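Local coordinates for putative epoxide hydrolase protein (Klebsiella pneumoniae subsp. pneumoniae, PDB 5BOV) that probably acts as an alpha/beta-hydrolase-fold enzyme, perhaps an epoxide hydrolase or a monoacylglycerol lipase, at residues Gln159-Ala163 with Thr164-Glu168. Sequence-based numbering, arbitrary orientation.
Sequences QFYFA and TPRGE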
ATOM      1  N   GLN A 159       4.099   0.053 -16.120  1.00 10.18           N
ATOM      2  CA  GLN A 159       3.849   1.444 -15.878  1.00 10.52           C
ATOM      3  C   GLN A 159       3.910   2.190 -17.192  1.00 10.64           C
ATOM      4  O   GLN A 159       3.174   3.148 -17.434  1.00 10.78           O
ATOM      5  CB  GLN A 159       4.811   2.037 -14.845  1.00 11.09           C
ATOM      6  CG  GLN A 159       6.217   2.384 -15.261  1.00 12.38           C
ATOM      7  CD  GLN A 159       7.027   3.006 -14.096  1.00 13.75           C
ATOM      8  OE1 GLN A 159       6.464   3.403 -13.059  1.00 16.80           O
ATOM      9  NE2 GLN A 159       8.293   3.044 -14.242  1.00 15.18           N
ATOM     10  N   PHE A 160       4.797   1.750 -18.055  1.00 10.76           N
ATOM     11  CA  PHE A 160       4.900   2.343 -19.434  1.00 10.61           C
ATOM     12  C   PHE A 160       3.722   1.941 -20.319  1.00 10.43           C
ATOM     13  O   PHE A 160       3.160   2.828 -21.038  1.00  9.90           O
ATOM     14  CB  PHE A 160       6.202   2.030 -20.122  1.00 10.82           C
ATOM     15  CG  PHE A 160       7.397   2.274 -19.234  1.00 10.57           C
ATOM     16  CD1 PHE A 160       7.787   3.568 -18.928  1.00 10.56           C
ATOM     17  CD2 PHE A 160       8.126   1.213 -18.744  1.00 10.62           C
ATOM     18  CE1 PHE A 160       8.843   3.811 -18.060  1.00 10.76           C
ATOM     19  CE2 PHE A 160       9.169   1.447 -17.864  1.00 10.35           C
ATOM     20  CZ  PHE A 160       9.537   2.741 -17.542  1.00 10.18           C
ATOM     21  N   TYR A 161       3.267   0.694 -20.205  1.00  9.90           N
ATOM     22  CA  TYR A 161       2.007   0.317 -20.842  1.00 10.19           C
ATOM     23  C   TYR A 161       0.852   1.261 -20.452  1.00 10.39           C
ATOM     24  O   TYR A 161       0.118   1.819 -21.270  1.00 10.55           O
ATOM     25  CB  TYR A 161       1.671  -1.098 -20.434  1.00 10.20           C
ATOM     26  CG  TYR A 161       0.478  -1.729 -21.125  1.00 10.06           C
ATOM     27  CD1 TYR A 161       0.424  -1.845 -22.533  1.00 10.32           C
ATOM     28  CD2 TYR A 161      -0.544  -2.292 -20.438  1.00  9.95           C
ATOM     29  CE1 TYR A 161      -0.636  -2.478 -23.173  1.00 10.79           C
ATOM     30  CE2 TYR A 161      -1.602  -2.937 -21.061  1.00 10.34           C
ATOM     31  CZ  TYR A 161      -1.656  -3.066 -22.436  1.00 10.67           C
ATOM     32  OH  TYR A 161      -2.727  -3.699 -23.042  1.00 11.38           O
ATOM     33  N   PHE A 162       0.720   1.481 -19.125  1.00 10.21           N
ATOM     34  CA  PHE A 162      -0.357   2.314 -18.558  1.00 10.59           C
ATOM     35  C   PHE A 162      -0.267   3.813 -18.976  1.00 11.08           C
ATOM     36  O   PHE A 162      -1.220   4.550 -18.878  1.00 11.01           O
ATOM     37  CB  PHE A 162      -0.439   2.206 -17.024  1.00 10.38           C
ATOM     38  CG  PHE A 162      -0.788   0.818 -16.498  1.00 10.26           C
ATOM     39  CD1 PHE A 162      -1.526  -0.088 -17.244  1.00 10.50           C
ATOM     40  CD2 PHE A 162      -0.402   0.480 -15.203  1.00 10.29           C
ATOM     41  CE1 PHE A 162      -1.766  -1.347 -16.740  1.00 10.59           C
ATOM     42  CE2 PHE A 162      -0.670  -0.771 -14.684  1.00  9.89           C
ATOM     43  CZ  PHE A 162      -1.382  -1.674 -15.468  1.00 10.20           C
ATOM     44  N   ALA A 163       0.883   4.230 -19.488  1.00 11.21           N
ATOM     45  CA  ALA A 163       1.050   5.596 -19.945  1.00 11.77           C
ATOM     46  C   ALA A 163       0.360   5.853 -21.293  1.00 12.50           C
ATOM     47  O   ALA A 163       0.303   6.991 -21.698  1.00 13.78           O
ATOM     48  CB  ALA A 163       2.525   5.913 -20.053  1.00 11.80           C
ATOM     49  N   THR A 164      -0.079   4.793 -21.993  1.00 12.28           N
ATOM     50  CA  THR A 164      -0.689   4.884 -23.297  1.00 12.98           C
ATOM     51  C   THR A 164      -2.168   4.604 -23.268  1.00 13.54           C
ATOM     52  O   THR A 164      -2.648   3.900 -22.370  1.00 13.37           O
ATOM     53  CB  THR A 164      -0.049   3.912 -24.290  1.00 13.16           C
ATOM     54  OG1 THR A 164      -0.364   2.574 -23.955  1.00 12.42           O
ATOM     55  CG2 THR A 164       1.479   4.111 -24.325  1.00 12.97           C
ATOM     56  N   PRO A 165      -2.936   5.155 -24.221  1.00 14.90           N
ATOM     57  CA  PRO A 165      -4.349   4.807 -24.285  1.00 14.62           C
ATOM     58  C   PRO A 165      -4.581   3.330 -24.496  1.00 14.08           C
ATOM     59  O   PRO A 165      -5.513   2.804 -23.924  1.00 14.11           O
ATOM     60  CB  PRO A 165      -4.858   5.615 -25.483  1.00 15.56           C
ATOM     61  CG  PRO A 165      -3.974   6.799 -25.518  1.00 15.80           C
ATOM     62  CD  PRO A 165      -2.596   6.268 -25.130  1.00 15.38           C
ATOM     63  N   ARG A 166      -3.719   2.683 -25.289  1.00 14.11           N
ATOM     64  CA  ARG A 166      -3.772   1.230 -25.448  1.00 13.77           C
ATOM     65  C   ARG A 166      -3.656   0.474 -24.108  1.00 13.29           C
ATOM     66  O   ARG A 166      -4.404  -0.487 -23.868  1.00 13.49           O
ATOM     67  CB  ARG A 166      -2.683   0.757 -26.453  1.00 14.30           C
ATOM     68  CG  ARG A 166      -2.582  -0.747 -26.542  1.00 14.35           C
ATOM     69  CD  ARG A 166      -1.848  -1.106 -27.782  1.00 14.98           C
ATOM     70  NE  ARG A 166      -1.248  -2.420 -27.797  1.00 15.15           N
ATOM     71  CZ  ARG A 166      -0.659  -2.947 -28.849  1.00 16.28           C
ATOM     72  NH1 ARG A 166      -0.545  -2.268 -29.972  1.00 17.25           N
ATOM     73  NH2 ARG A 166      -0.056  -4.137 -28.733  1.00 16.95           N
ATOM     74  N   GLY A 167      -2.787   0.942 -23.225  1.00 13.00           N
ATOM     75  CA  GLY A 167      -2.640   0.360 -21.908  1.00 12.98           C
ATOM     76  C   GLY A 167      -3.844   0.543 -21.018  1.00 13.01           C
ATOM     77  O   GLY A 167      -4.229  -0.365 -20.267  1.00 13.48           O
ATOM     78  N   GLU A 168      -4.416   1.718 -21.035  1.00 13.73           N
ATOM     79  CA  GLU A 168      -5.647   1.953 -20.294  1.00 14.58           C
ATOM     80  C   GLU A 168      -6.733   0.978 -20.786  1.00 13.98           C
ATOM     81  O   GLU A 168      -7.443   0.346 -20.006  1.00 13.26           O
ATOM     82  CB  GLU A 168      -6.117   3.390 -20.419  1.00 16.89           C
ATOM     83  CG  GLU A 168      -7.488   3.589 -19.721  1.00 20.07           C
ATOM     84  CD  GLU A 168      -8.011   5.031 -19.679  1.00 24.36           C
ATOM     85  OE1 GLU A 168      -7.230   5.956 -19.948  1.00 29.01           O
ATOM     86  OE2 GLU A 168      -9.238   5.220 -19.417  1.00 26.69           O
TER
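Tyr161 and Thr164 meet through the backbone where helix 157-162 gives way, with hardly any linker, to helix 165-173. The turn brings the CA atoms of Phe162 and Gly167 to 4.5 Å from each other, and Thr164 N donates to Tyr161 O at 3.1 Å, approaching from above the carbonyl plane. Thr164 holds the N-cap position of the second helix. Its OG1, placed between the backbone N and the carbonyl carbon (chi1 69°), faces two ways. Thr164 OG1 donates to Tyr161 O at 2.8 Å, this time in the carbonyl plane, and the same Thr164 OG1 accepts from Gly167 N at 3.0 Å as the capping bond. One carbonyl of the first helix thus receives two bonds from a single residue, and Gly167 CA adds a CA-H...O contact to the same oxygen.

In Tyr161, CG lies opposite the backbone N and beside the carbonyl carbon (chi1 -173°), which brings the ring flat against Gly167. Gly167 CA sits almost exactly over the ring centre, 3.4 Å from the centroid of Tyr161 and 6° off the ring normal, a CH-pi contact. Having no side chain, Gly167 can lay its CA against both the ring and the carbonyl oxygen. Gly167 O lies at the edge of the Phe162 ring, near its plane, 4.1 Å from Phe162 CD1; that ring also meets those of Trp40, Tyr171 and Phe178. The carbonyl oxygen of Phe162 accepts from Arg218, linking helix 157-162 to helix 209-220.

Both helices belong to the helical segment inserted between strands 127-133 and 247-252, probably the cap over the alpha/beta-hydrolase core. Here the threonine hydroxyl bridges them, donating to Tyr161 O and accepting from Gly167 N, consistent with a defined angle between the helices.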